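Side-chain contacts in 23S rRNA-specific endonuclease VapC20 (Mycobacterium tuberculosis H37Rv, PDB 5WZF), which cleaves 23S rRNA in the sarcin-ricin loop as the magnesium-dependent endoribonuclease toxin of a type II toxin-antitoxin system: residues 42-47 / 125-130; 55-60 / 71-76; 83-88 / 115-120; 97-102 / 107-112. All blocks are in the same frame, centred on the assembly; numbering follows the deposited sequence.

Interaction 1 of 4, residues 42-47 / 125-130; sequences SKPPVV and NAYAFD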
loop_
_atom_site.group_PDB
_atom_site.type_symbol
_atom_site.label_atom_id
_atom_site.label_comp_id
_atom_site.label_asym_id
_atom_site.label_seq_id
_atom_site.Cartn_x
_atom_site.Cartn_y
_atom_site.Cartn_z
ATOM N N SER B 42 -17.799 -2.488 -20.948
ATOM C CA SER B 42 -17.172 -2.432 -22.269
ATOM C C SER B 42 -15.685 -2.773 -22.215
ATOM O O SER B 42 -14.946 -2.517 -23.166
ATOM C CB SER B 42 -17.363 -1.048 -22.893
ATOM O OG SER B 42 -16.709 -0.052 -22.127
ATOM N N LYS B 43 -15.251 -3.359 -21.102
ATOM C CA LYS B 43 -13.846 -3.703 -20.919
ATOM C C LYS B 43 -13.416 -4.829 -21.861
ATOM O O LYS B 43 -14.248 -5.625 -22.303
ATOM C CB LYS B 43 -13.580 -4.101 -19.464
ATOM C CG LYS B 43 -14.198 -5.425 -19.054
ATOM C CD LYS B 43 -13.936 -5.718 -17.586
ATOM C CE LYS B 43 -14.699 -6.946 -17.128
ATOM N NZ LYS B 43 -16.166 -6.782 -17.333
ATOM N N PRO B 44 -12.112 -4.889 -22.181
ATOM C CA PRO B 44 -11.532 -5.966 -22.991
ATOM C C PRO B 44 -11.445 -7.281 -22.207
ATOM O O PRO B 44 -11.672 -7.270 -20.997
ATOM C CB PRO B 44 -10.140 -5.423 -23.336
ATOM C CG PRO B 44 -9.811 -4.521 -22.222
ATOM C CD PRO B 44 -11.107 -3.861 -21.851
ATOM N N PRO B 45 -11.125 -8.400 -22.883
ATOM C CA PRO B 45 -11.082 -9.701 -22.200
ATOM C C PRO B 45 -9.974 -9.840 -21.156
ATOM O O PRO B 45 -10.155 -10.565 -20.179
ATOM C CB PRO B 45 -10.848 -10.688 -23.347
ATOM C CG PRO B 45 -10.210 -9.875 -24.419
ATOM C CD PRO B 45 -10.872 -8.542 -24.328
ATOM N N VAL B 46 -8.845 -9.168 -21.361
ATOM C CA VAL B 46 -7.717 -9.293 -20.442
ATOM C C VAL B 46 -7.693 -8.159 -19.419
ATOM O O VAL B 46 -7.415 -7.008 -19.755
ATOM C CB VAL B 46 -6.381 -9.325 -21.204
ATOM C CG1 VAL B 46 -5.234 -9.565 -20.240
ATOM C CG2 VAL B 46 -6.417 -10.407 -22.275
ATOM N N VAL B 47 -7.985 -8.498 -18.167
ATOM C CA VAL B 47 -8.089 -7.510 -17.100
ATOM C C VAL B 47 -7.111 -7.802 -15.965
ATOM O O VAL B 47 -7.182 -8.846 -15.318
ATOM C CB VAL B 47 -9.521 -7.451 -16.542
ATOM C CG1 VAL B 47 -9.619 -6.439 -15.418
ATOM C CG2 VAL B 47 -10.496 -7.107 -17.655
ATOM N N ASN B 125 -3.218 0.784 -21.606
ATOM C CA ASN B 125 -4.516 1.257 -21.132
ATOM C C ASN B 125 -4.758 0.958 -19.657
ATOM O O ASN B 125 -4.590 -0.173 -19.204
ATOM C CB ASN B 125 -5.638 0.642 -21.962
ATOM C CG ASN B 125 -5.622 1.118 -23.399
ATOM O OD1 ASN B 125 -5.264 2.261 -23.681
ATOM N ND2 ASN B 125 -6.005 0.240 -24.317
ATOM N N ALA B 126 -5.168 1.979 -18.916
ATOM C CA ALA B 126 -5.498 1.796 -17.513
ATOM C C ALA B 126 -6.938 2.190 -17.228
ATOM O O ALA B 126 -7.424 3.203 -17.729
ATOM C CB ALA B 126 -4.551 2.603 -16.635
ATOM N N TYR B 127 -7.627 1.384 -16.427
ATOM C CA TYR B 127 -8.894 1.829 -15.863
ATOM C C TYR B 127 -8.567 2.616 -14.603
ATOM O O TYR B 127 -8.242 2.046 -13.565
ATOM C CB TYR B 127 -9.830 0.659 -15.565
ATOM C CG TYR B 127 -10.746 0.321 -16.722
ATOM C CD1 TYR B 127 -10.438 0.726 -18.012
ATOM C CD2 TYR B 127 -11.923 -0.383 -16.522
ATOM C CE1 TYR B 127 -11.267 0.428 -19.072
ATOM C CE2 TYR B 127 -12.767 -0.685 -17.578
ATOM C CZ TYR B 127 -12.431 -0.276 -18.852
ATOM O OH TYR B 127 -13.258 -0.567 -19.910
ATOM N N ALA B 128 -8.619 3.935 -14.722
ATOM C CA ALA B 128 -8.219 4.820 -13.646
ATOM C C ALA B 128 -8.818 6.186 -13.877
ATOM O O ALA B 128 -9.160 6.537 -15.002
ATOM C CB ALA B 128 -6.702 4.922 -13.563
ATOM N N PHE B 129 -8.937 6.952 -12.802
ATOM C CA PHE B 129 -9.394 8.324 -12.887
ATOM C C PHE B 129 -8.312 9.217 -12.275
ATOM O O PHE B 129 -7.286 8.715 -11.817
ATOM C CB PHE B 129 -10.737 8.492 -12.167
ATOM C CG PHE B 129 -11.810 7.530 -12.631
ATOM C CD1 PHE B 129 -12.406 7.675 -13.877
ATOM C CD2 PHE B 129 -12.236 6.497 -11.807
ATOM C CE1 PHE B 129 -13.395 6.796 -14.297
ATOM C CE2 PHE B 129 -13.225 5.617 -12.220
ATOM C CZ PHE B 129 -13.805 5.765 -13.464
ATOM N N ASP B 130 -8.533 10.530 -12.308
ATOM C CA ASP B 130 -7.688 11.517 -11.614
ATOM C C ASP B 130 -6.305 11.787 -12.240
ATOM O O ASP B 130 -5.531 12.583 -11.708
ATOM C CB ASP B 130 -7.513 11.113 -10.145
ATOM C CG ASP B 130 -8.841 10.908 -9.440
ATOM O OD1 ASP B 130 -9.805 11.638 -9.759
ATOM O OD2 ASP B 130 -8.925 10.016 -8.570
#
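Tyr127 meets Lys43 where the parallel sheet of the PIN domain faces the loop that leads into its strand 46-50. At the start of 125-130, strand 125-127 is held in the sheet by backbone hydrogen bonds of Asn125 with Phe16 and of Ala126 with Val139 and Val141. Tyr127, the last residue of that strand, carries the whole contact. Its CB points at the loop and chi1, at -91°, lies some 30° from the staggered value; the ring reaches Lys43 and also meets that of Phe21. The phenol is apt here, since it is long enough to span a 9.0 Å separation between Tyr127 CA and Lys43 CA, and its polar end is satisfied by the main chain of helix 33-41: Tyr127 OH is hydrogen-bonded to Leu39 O. Lys43 offers only the base of its side chain to the tyrosine; the remainder leads off, and NZ binds Trp40 O and makes a cation-pi contact with Trp40. The side chain of Tyr127 is about 6 Å from that of Asp18, a predicted magnesium ligand. The hydroxyl oxygen of Tyr127 rests against the lysine backbone, 3.3 Å from Lys43 CA, while Lys43 CB lies 3.6 Å from the same OH.

Interaction 2 of 4, residues 55-60 / 71-76; sequences GETWTL and VAAAAI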
loop_
_atom_site.group_PDB
_atom_site.type_symbol
_atom_site.label_atom_id
_atom_site.label_comp_id
_atom_site.label_asym_id
_atom_site.label_seq_id
_atom_site.Cartn_x
_atom_site.Cartn_y
_atom_site.Cartn_z
ATOM N N GLY B 55 -4.903 -4.028 -2.171
ATOM C CA GLY B 55 -4.711 -3.622 -0.793
ATOM C C GLY B 55 -5.169 -2.197 -0.554
ATOM O O GLY B 55 -5.857 -1.914 0.424
ATOM N N GLU B 56 -4.791 -1.298 -1.458
ATOM C CA GLU B 56 -5.130 0.110 -1.323
ATOM C C GLU B 56 -6.635 0.285 -1.473
ATOM O O GLU B 56 -7.242 1.139 -0.828
ATOM C CB GLU B 56 -4.376 0.947 -2.363
ATOM C CG GLU B 56 -4.550 2.449 -2.221
ATOM C CD GLU B 56 -3.900 3.218 -3.362
ATOM O OE1 GLU B 56 -3.813 2.671 -4.477
ATOM O OE2 GLU B 56 -3.474 4.366 -3.138
ATOM N N THR B 57 -7.226 -0.551 -2.321
ATOM C CA THR B 57 -8.669 -0.550 -2.549
ATOM C C THR B 57 -9.441 -1.006 -1.312
ATOM O O THR B 57 -10.446 -0.394 -0.951
ATOM C CB THR B 57 -9.034 -1.443 -3.747
ATOM O OG1 THR B 57 -8.430 -0.902 -4.930
ATOM C CG2 THR B 57 -10.550 -1.517 -3.931
ATOM N N TRP B 58 -8.976 -2.075 -0.669
ATOM C CA TRP B 58 -9.555 -2.491 0.608
ATOM C C TRP B 58 -9.602 -1.324 1.586
ATOM O O TRP B 58 -10.645 -1.014 2.165
ATOM C CB TRP B 58 -8.759 -3.641 1.242
ATOM C CG TRP B 58 -9.100 -3.830 2.700
ATOM C CD1 TRP B 58 -8.547 -3.174 3.764
ATOM C CD2 TRP B 58 -10.093 -4.706 3.243
ATOM N NE1 TRP B 58 -9.132 -3.590 4.935
ATOM C CE2 TRP B 58 -10.083 -4.531 4.643
ATOM C CE3 TRP B 58 -10.984 -5.628 2.684
ATOM C CZ2 TRP B 58 -10.929 -5.246 5.493
ATOM C CZ3 TRP B 58 -11.827 -6.335 3.532
ATOM C CH2 TRP B 58 -11.791 -6.139 4.919
ATOM N N THR B 59 -8.453 -0.687 1.769
ATOM C CA THR B 59 -8.307 0.339 2.786
ATOM C C THR B 59 -9.234 1.511 2.512
ATOM O O THR B 59 -9.896 2.012 3.418
ATOM C CB THR B 59 -6.851 0.815 2.868
ATOM O OG1 THR B 59 -6.020 -0.292 3.242
ATOM C CG2 THR B 59 -6.702 1.932 3.900
ATOM N N LEU B 60 -9.300 1.920 1.250
ATOM C CA LEU B 60 -10.147 3.033 0.842
ATOM C C LEU B 60 -11.635 2.724 1.035
ATOM O O LEU B 60 -12.375 3.530 1.603
ATOM C CB LEU B 60 -9.858 3.392 -0.618
ATOM C CG LEU B 60 -10.473 4.677 -1.171
ATOM C CD1 LEU B 60 -10.124 5.860 -0.292
ATOM C CD2 LEU B 60 -9.987 4.910 -2.592
ATOM N N VAL B 71 -14.982 -6.103 1.807
ATOM C CA VAL B 71 -14.891 -7.546 1.601
ATOM C C VAL B 71 -15.101 -7.895 0.123
ATOM O O VAL B 71 -14.485 -8.825 -0.405
ATOM C CB VAL B 71 -15.906 -8.289 2.495
ATOM C CG1 VAL B 71 -16.100 -9.720 2.038
ATOM C CG2 VAL B 71 -15.442 -8.254 3.943
ATOM N N ALA B 72 -15.942 -7.118 -0.549
ATOM C CA ALA B 72 -16.161 -7.299 -1.979
ATOM C C ALA B 72 -14.859 -7.135 -2.763
ATOM O O ALA B 72 -14.590 -7.883 -3.701
ATOM C CB ALA B 72 -17.207 -6.322 -2.481
ATOM N N ALA B 73 -14.050 -6.158 -2.364
ATOM C CA ALA B 73 -12.772 -5.905 -3.021
ATOM C C ALA B 73 -11.771 -7.016 -2.726
ATOM O O ALA B 73 -10.973 -7.392 -3.585
ATOM C CB ALA B 73 -12.212 -4.558 -2.589
ATOM N N ALA B 74 -11.816 -7.533 -1.502
ATOM C CA ALA B 74 -10.948 -8.632 -1.097
ATOM C C ALA B 74 -11.163 -9.852 -1.990
ATOM O O ALA B 74 -10.226 -10.585 -2.302
ATOM C CB ALA B 74 -11.196 -8.993 0.362
ATOM N N ALA B 75 -12.407 -10.048 -2.411
ATOM C CA ALA B 75 -12.783 -11.224 -3.185
ATOM C C ALA B 75 -12.233 -11.206 -4.605
ATOM O O ALA B 75 -12.179 -12.244 -5.263
ATOM C CB ALA B 75 -14.282 -11.352 -3.224
ATOM N N ILE B 76 -11.841 -10.027 -5.079
ATOM C CA ILE B 76 -11.282 -9.897 -6.422
ATOM C C ILE B 76 -10.027 -10.762 -6.551
ATOM O O ILE B 76 -9.722 -11.285 -7.621
ATOM C CB ILE B 76 -10.947 -8.426 -6.758
ATOM C CG1 ILE B 76 -12.208 -7.560 -6.695
ATOM C CG2 ILE B 76 -10.296 -8.313 -8.131
ATOM C CD1 ILE B 76 -11.949 -6.082 -6.927
#
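The consecutive helices 51-63 and 67-74, which meet through Thr57 and Ala73, pack as an alpha-helical hairpin, and the CA atoms that come nearest across it, those of Trp58 and Ala73, are 5.9 Å apart. So close an approach suits alanine, whose methyl adds little bulk to the backbone. The CB of Ala73 points toward the other helix and touches Thr57 CG2 at 3.7 Å. Threonine fits this place because its two branches part company: CG2 stands anti to the backbone N and faces Ala73, whereas OG1, beside the backbone N, is hydrogen-bonded to Val53 O one turn earlier. The polar branch is thus satisfied within its own helix, and the methyl branch can enter an apolar interface.

Trp58 supplies the largest share of the contact. With CG anti to its backbone N (chi1 164°), the indole is carried across, and its six-membered ring lies obliquely against the start of the 71-76 segment. Ala74 CB lies 4.1 Å from Trp58 CE3, and Val71 adds its CG2 branch at 4.1 Å from Trp58 CZ3. The ring of His67 meets the indole at about a right angle. Away from the hairpin, Trp58 NE1 is hydrogen-bonded to the backbone of the second protein chain, which also packs on Ala74, so one residue serves both the hairpin and the chain-chain interface. The nearest approach of the indole is to the main chain of the partner helix: Trp58 CZ3 sits 3.6 Å from Val71 N.

Interaction 3 of 4, residues 83-88 / 115-120; sequences RVEHVT and FAVMRK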
loop_
_atom_site.group_PDB
_atom_site.type_symbol
_atom_site.label_atom_id
_atom_site.label_comp_id
_atom_site.label_asym_id
_atom_site.label_seq_id
_atom_site.Cartn_x
_atom_site.Cartn_y
_atom_site.Cartn_z
ATOM N N ARG B 83 -6.805 -10.914 -13.529
ATOM C CA ARG B 83 -5.444 -11.336 -13.227
ATOM C C ARG B 83 -4.838 -10.421 -12.173
ATOM O O ARG B 83 -4.739 -9.211 -12.373
ATOM C CB ARG B 83 -4.587 -11.331 -14.492
ATOM C CG ARG B 83 -5.247 -12.010 -15.681
ATOM C CD ARG B 83 -4.285 -12.149 -16.848
ATOM N NE ARG B 83 -4.945 -12.685 -18.035
ATOM C CZ ARG B 83 -4.309 -13.080 -19.132
ATOM N NH1 ARG B 83 -4.994 -13.553 -20.164
ATOM N NH2 ARG B 83 -2.985 -13.006 -19.196
ATOM N N VAL B 84 -4.441 -10.997 -11.046
ATOM C CA VAL B 84 -3.875 -10.206 -9.964
ATOM C C VAL B 84 -2.372 -10.441 -9.863
ATOM O O VAL B 84 -1.919 -11.493 -9.410
ATOM C CB VAL B 84 -4.539 -10.527 -8.618
ATOM C CG1 VAL B 84 -3.963 -9.638 -7.527
ATOM C CG2 VAL B 84 -6.048 -10.354 -8.717
ATOM N N GLU B 85 -1.604 -9.450 -10.301
ATOM C CA GLU B 85 -0.150 -9.544 -10.306
ATOM C C GLU B 85 0.434 -9.231 -8.933
ATOM O O GLU B 85 0.187 -8.159 -8.383
ATOM C CB GLU B 85 0.430 -8.587 -11.353
ATOM C CG GLU B 85 1.949 -8.495 -11.359
ATOM C CD GLU B 85 2.605 -9.643 -12.103
ATOM O OE1 GLU B 85 1.875 -10.438 -12.736
ATOM O OE2 GLU B 85 3.850 -9.744 -12.063
ATOM N N HIS B 86 1.193 -10.172 -8.374
ATOM C CA HIS B 86 1.975 -9.896 -7.173
ATOM C C HIS B 86 3.288 -9.237 -7.580
ATOM O O HIS B 86 4.141 -9.869 -8.206
ATOM C CB HIS B 86 2.251 -11.173 -6.372
ATOM C CG HIS B 86 3.158 -10.963 -5.198
ATOM N ND1 HIS B 86 2.688 -10.672 -3.936
ATOM C CD2 HIS B 86 4.509 -10.973 -5.103
ATOM C CE1 HIS B 86 3.711 -10.524 -3.111
ATOM N NE2 HIS B 86 4.826 -10.704 -3.795
ATOM N N VAL B 87 3.440 -7.963 -7.242
ATOM C CA VAL B 87 4.634 -7.221 -7.632
ATOM C C VAL B 87 5.875 -7.836 -6.993
ATOM O O VAL B 87 5.977 -7.924 -5.771
ATOM C CB VAL B 87 4.526 -5.739 -7.241
ATOM C CG1 VAL B 87 5.747 -4.979 -7.735
ATOM C CG2 VAL B 87 3.250 -5.133 -7.815
ATOM N N THR B 88 6.810 -8.276 -7.830
ATOM C CA THR B 88 8.025 -8.928 -7.354
ATOM C C THR B 88 8.983 -7.935 -6.710
ATOM O O THR B 88 8.836 -6.723 -6.873
ATOM C CB THR B 88 8.757 -9.647 -8.499
ATOM O OG1 THR B 88 9.257 -8.679 -9.430
ATOM C CG2 THR B 88 7.812 -10.601 -9.216
ATOM N N PHE B 115 2.729 1.465 -12.591
ATOM C CA PHE B 115 3.412 1.849 -13.822
ATOM C C PHE B 115 4.406 0.771 -14.231
ATOM O O PHE B 115 4.525 0.436 -15.408
ATOM C CB PHE B 115 4.139 3.188 -13.657
ATOM C CG PHE B 115 3.247 4.323 -13.238
ATOM C CD1 PHE B 115 1.881 4.289 -13.488
ATOM C CD2 PHE B 115 3.780 5.432 -12.594
ATOM C CE1 PHE B 115 1.065 5.337 -13.102
ATOM C CE2 PHE B 115 2.970 6.484 -12.206
ATOM C CZ PHE B 115 1.608 6.437 -12.455
ATOM N N ALA B 116 5.119 0.237 -13.244
ATOM C CA ALA B 116 6.129 -0.786 -13.487
ATOM C C ALA B 116 5.508 -2.083 -13.990
ATOM O O ALA B 116 6.082 -2.763 -14.842
ATOM C CB ALA B 116 6.937 -1.042 -12.221
ATOM N N VAL B 117 4.339 -2.430 -13.459
ATOM C CA VAL B 117 3.631 -3.622 -13.912
ATOM C C VAL B 117 3.202 -3.451 -15.366
ATOM O O VAL B 117 3.357 -4.362 -16.180
ATOM C CB VAL B 117 2.393 -3.930 -13.035
ATOM C CG1 VAL B 117 1.539 -5.021 -13.673
ATOM C CG2 VAL B 117 2.818 -4.342 -11.626
ATOM N N MET B 118 2.674 -2.273 -15.695
ATOM C CA MET B 118 2.189 -2.015 -17.046
ATOM C C MET B 118 3.338 -2.036 -18.055
ATOM O O MET B 118 3.183 -2.543 -19.165
ATOM C CB MET B 118 1.441 -0.678 -17.108
ATOM C CG MET B 118 0.135 -0.661 -16.311
ATOM S SD MET B 118 -0.730 0.929 -16.360
ATOM C CE MET B 118 -1.260 0.987 -18.072
ATOM N N ARG B 119 4.489 -1.495 -17.663
ATOM C CA ARG B 119 5.670 -1.544 -18.517
ATOM C C ARG B 119 6.111 -2.989 -18.733
ATOM O O ARG B 119 6.453 -3.383 -19.846
ATOM C CB ARG B 119 6.821 -0.727 -17.920
ATOM C CG ARG B 119 6.615 0.780 -17.947
ATOM C CD ARG B 119 7.930 1.527 -17.708
ATOM N NE ARG B 119 8.527 1.226 -16.409
ATOM C CZ ARG B 119 8.210 1.845 -15.274
ATOM N NH1 ARG B 119 7.294 2.808 -15.274
ATOM N NH2 ARG B 119 8.808 1.504 -14.139
ATOM N N LYS B 120 6.099 -3.772 -17.659
ATOM C CA LYS B 120 6.493 -5.174 -17.731
ATOM C C LYS B 120 5.553 -5.975 -18.625
ATOM O O LYS B 120 5.991 -6.802 -19.425
ATOM C CB LYS B 120 6.529 -5.789 -16.327
ATOM C CG LYS B 120 6.691 -7.304 -16.318
ATOM C CD LYS B 120 6.569 -7.879 -14.912
ATOM C CE LYS B 120 6.642 -9.402 -14.929
ATOM N NZ LYS B 120 6.587 -9.982 -13.554
HETATM O O HOH W 1 9.401 -8.750 -12.485
#
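Glu85 reaches from the end of strand 82-85 to Val117 and Lys120 on helix 109-121. Its CB leaves the strand in the direction of the helix, and chi1 of 174° continues that course by placing CG anti to the backbone N. CG of Glu85 then passes the valine branch Val117 CG1 at 4.2 Å, the two side chains running antiparallel past each other. A bend at chi2 (81°) turns CD and the carboxylate toward the lysine. Glu85 OE2 receives Lys120 NZ in a salt bridge of 3.1 Å, met on the syn side and 24° out of the carboxylate plane, while OE1 has a long, weak ion pair with Lys121.

Lysine suits its position because it can stretch from the helix: the chain is extended all the way from CB to NZ and lies roughly perpendicular to the glutamate. Its ammonium also donates to a water 3.3 Å from Lys120 NZ. That water is in turn hydrogen-bonded to Thr88 OG1, so the link reaches the threonine that N-caps helix 89-101 through Leu91 N.

The rest of the contact is apolar. Val87 CG2 touches Val117 CG2 at 3.9 Å; beta-branched, compact valines suit the buried seam between the helix and the loop that follows the strand. Val117 is also packed on Leu91 and, in the sheet, on Met48. A helix laid against an edge strand of a parallel sheet, within the crossover that leads from strand 82-85 through two helices to strand 125-127, belongs to the alpha/beta/alpha architecture of PIN domains.

Interaction 4 of 4, residues 97-102 / 107-112; sequences EWLVRH and YSFVDA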
loop_
_atom_site.group_PDB
_atom_site.type_symbol
_atom_site.label_atom_id
_atom_site.label_comp_id
_atom_site.label_asym_id
_atom_site.label_seq_id
_atom_site.Cartn_x
_atom_site.Cartn_y
_atom_site.Cartn_z
ATOM N N GLU B 97 13.427 3.199 -7.682
ATOM C CA GLU B 97 14.365 3.996 -8.468
ATOM C C GLU B 97 13.595 5.020 -9.289
ATOM O O GLU B 97 14.022 6.166 -9.436
ATOM C CB GLU B 97 15.214 3.105 -9.382
ATOM C CG GLU B 97 16.072 2.096 -8.639
ATOM C CD GLU B 97 16.804 1.148 -9.569
ATOM O OE1 GLU B 97 16.628 1.262 -10.801
ATOM O OE2 GLU B 97 17.555 0.285 -9.066
ATOM N N TRP B 98 12.445 4.595 -9.804
ATOM C CA TRP B 98 11.569 5.458 -10.586
ATOM C C TRP B 98 11.072 6.624 -9.729
ATOM O O TRP B 98 11.111 7.783 -10.151
ATOM C CB TRP B 98 10.393 4.642 -11.137
ATOM C CG TRP B 98 9.558 5.344 -12.167
ATOM C CD1 TRP B 98 9.696 5.269 -13.524
ATOM C CD2 TRP B 98 8.442 6.208 -11.924
ATOM N NE1 TRP B 98 8.740 6.045 -14.141
ATOM C CE2 TRP B 98 7.958 6.632 -13.181
ATOM C CE3 TRP B 98 7.812 6.677 -10.766
ATOM C CZ2 TRP B 98 6.873 7.498 -13.311
ATOM C CZ3 TRP B 98 6.737 7.541 -10.899
ATOM C CH2 TRP B 98 6.276 7.938 -12.161
ATOM N N LEU B 99 10.616 6.305 -8.518
ATOM C CA LEU B 99 10.107 7.307 -7.583
ATOM C C LEU B 99 11.155 8.352 -7.223
ATOM O O LEU B 99 10.862 9.548 -7.175
ATOM C CB LEU B 99 9.600 6.638 -6.303
ATOM C CG LEU B 99 8.220 5.980 -6.365
ATOM C CD1 LEU B 99 7.968 5.153 -5.106
ATOM C CD2 LEU B 99 7.100 7.001 -6.571
ATOM N N VAL B 100 12.374 7.891 -6.957
ATOM C CA VAL B 100 13.464 8.778 -6.573
ATOM C C VAL B 100 13.820 9.692 -7.744
ATOM O O VAL B 100 14.182 10.852 -7.557
ATOM C CB VAL B 100 14.711 7.976 -6.118
ATOM C CG1 VAL B 100 15.912 8.893 -5.912
ATOM C CG2 VAL B 100 14.410 7.194 -4.844
ATOM N N ARG B 101 13.679 9.168 -8.956
ATOM C CA ARG B 101 14.054 9.902 -10.160
ATOM C C ARG B 101 12.997 10.921 -10.598
ATOM O O ARG B 101 13.332 11.981 -11.125
ATOM C CB ARG B 101 14.338 8.910 -11.290
ATOM C CG ARG B 101 14.796 9.538 -12.591
ATOM C CD ARG B 101 15.341 8.493 -13.559
ATOM N NE ARG B 101 14.337 7.506 -13.951
ATOM C CZ ARG B 101 14.297 6.256 -13.497
ATOM N NH1 ARG B 101 15.205 5.829 -12.631
ATOM N NH2 ARG B 101 13.347 5.432 -13.913
ATOM N N HIS B 102 11.724 10.609 -10.369
ATOM C CA HIS B 102 10.640 11.443 -10.880
ATOM C C HIS B 102 10.106 12.455 -9.866
ATOM O O HIS B 102 9.031 12.268 -9.300
ATOM C CB HIS B 102 9.493 10.561 -11.379
ATOM C CG HIS B 102 9.738 9.966 -12.729
ATOM N ND1 HIS B 102 9.310 10.565 -13.895
ATOM C CD2 HIS B 102 10.385 8.836 -13.103
ATOM C CE1 HIS B 102 9.675 9.826 -14.927
ATOM N NE2 HIS B 102 10.329 8.772 -14.475
ATOM N N TYR B 107 3.952 11.429 -6.977
ATOM C CA TYR B 107 3.485 10.077 -7.279
ATOM C C TYR B 107 3.508 9.208 -6.026
ATOM O O TYR B 107 4.440 9.296 -5.226
ATOM C CB TYR B 107 4.342 9.426 -8.367
ATOM C CG TYR B 107 4.148 9.999 -9.752
ATOM C CD1 TYR B 107 2.997 9.725 -10.480
ATOM C CD2 TYR B 107 5.123 10.792 -10.341
ATOM C CE1 TYR B 107 2.815 10.241 -11.751
ATOM C CE2 TYR B 107 4.953 11.311 -11.610
ATOM C CZ TYR B 107 3.799 11.033 -12.312
ATOM O OH TYR B 107 3.626 11.548 -13.579
ATOM N N SER B 108 2.486 8.372 -5.867
ATOM C CA SER B 108 2.431 7.433 -4.752
ATOM C C SER B 108 3.242 6.189 -5.069
ATOM O O SER B 108 3.524 5.905 -6.231
ATOM C CB SER B 108 0.986 7.035 -4.443
ATOM O OG SER B 108 0.504 6.111 -5.405
ATOM N N PHE B 109 3.613 5.447 -4.030
ATOM C CA PHE B 109 4.293 4.170 -4.214
ATOM C C PHE B 109 3.452 3.180 -5.021
ATOM O O PHE B 109 3.970 2.496 -5.901
ATOM C CB PHE B 109 4.647 3.555 -2.866
ATOM C CG PHE B 109 5.198 2.162 -2.965
ATOM C CD1 PHE B 109 6.510 1.948 -3.349
ATOM C CD2 PHE B 109 4.400 1.066 -2.677
ATOM C CE1 PHE B 109 7.018 0.667 -3.443
ATOM C CE2 PHE B 109 4.904 -0.216 -2.766
ATOM C CZ PHE B 109 6.215 -0.416 -3.148
ATOM N N VAL B 110 2.163 3.088 -4.707
ATOM C CA VAL B 110 1.290 2.156 -5.419
ATOM C C VAL B 110 1.234 2.497 -6.909
ATOM O O VAL B 110 1.279 1.609 -7.763
ATOM C CB VAL B 110 -0.135 2.144 -4.818
ATOM C CG1 VAL B 110 -1.084 1.358 -5.701
ATOM C CG2 VAL B 110 -0.108 1.550 -3.417
ATOM N N ASP B 111 1.157 3.786 -7.223
ATOM C CA ASP B 111 1.172 4.211 -8.620
ATOM C C ASP B 111 2.469 3.794 -9.308
ATOM O O ASP B 111 2.447 3.281 -10.426
ATOM C CB ASP B 111 0.977 5.724 -8.733
ATOM C CG ASP B 111 -0.467 6.146 -8.513
ATOM O OD1 ASP B 111 -1.348 5.264 -8.425
ATOM O OD2 ASP B 111 -0.722 7.365 -8.447
ATOM N N ALA B 112 3.597 3.997 -8.635
ATOM C CA ALA B 112 4.886 3.639 -9.213
ATOM C C ALA B 112 4.961 2.144 -9.519
ATOM O O ALA B 112 5.511 1.744 -10.545
ATOM C CB ALA B 112 6.016 4.045 -8.289
#
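Trp98 drives the edge of its six-membered ring over the face of Tyr107 in a T-shaped stack, with centroids 4.9 Å apart and planes at 68°. The leading atom is Trp98 CH2, above the centre of the phenol ring and 3.6 Å from Tyr107 CD2. A large indole is well placed here, because its other atoms find partners too: Trp98 CE3 lies 4.0 Å from Ala112 CB, and His102, one turn on, lays CD2 over the centre of an indole face. His102 ND1 is hydrogen-bonded to Glu104.

Leu99 wedges its branched end into the turn that starts the second helix. Ala112 CB approaches Leu99 CG to 3.5 Å, a closeness that the small methyl permits, and Leu99 CD1 meets the edge of the Phe109 ring at 3.9 Å from Phe109 CD1. That helix start is fixed by Ser108, an N-cap residue whose OG accepts from Asp111 N at 3.0 Å (angle 162°). The cap probably helps to position Asp111, a predicted magnesium ligand whose side chain touches Asp18.

The contact lies where a short loop joins helix 89-101 to helix 109-121. Leu99 O and Phe109 N are hydrogen-bonded to side chains of the other protein chain, and Tyr107 leans on Ala135 of helix 132-135.

The four contacts tie one PIN domain around its parallel sheet. Interactions 1 and 3, with centres about 14 Å apart, share it: strands 46-50 and 82-85 are neighbours, and Val47 O lies 2.8 Å from Arg83 N, probably a hydrogen bond. Interactions 3 and 4 both use helix 109-121, and Phe115 CD2 of the former packs 3.6 Å from Trp98 CH2 of the latter. Interactions 2 and 4, about 22 Å apart at their centres, touch through Glu56 and Val110. The predicted magnesium site falls among these contacts: Asp111 lies in segment 107-112 of interaction 4, and the side chain of Thr57 in interaction 2 is about 7 Å from that of Asp18.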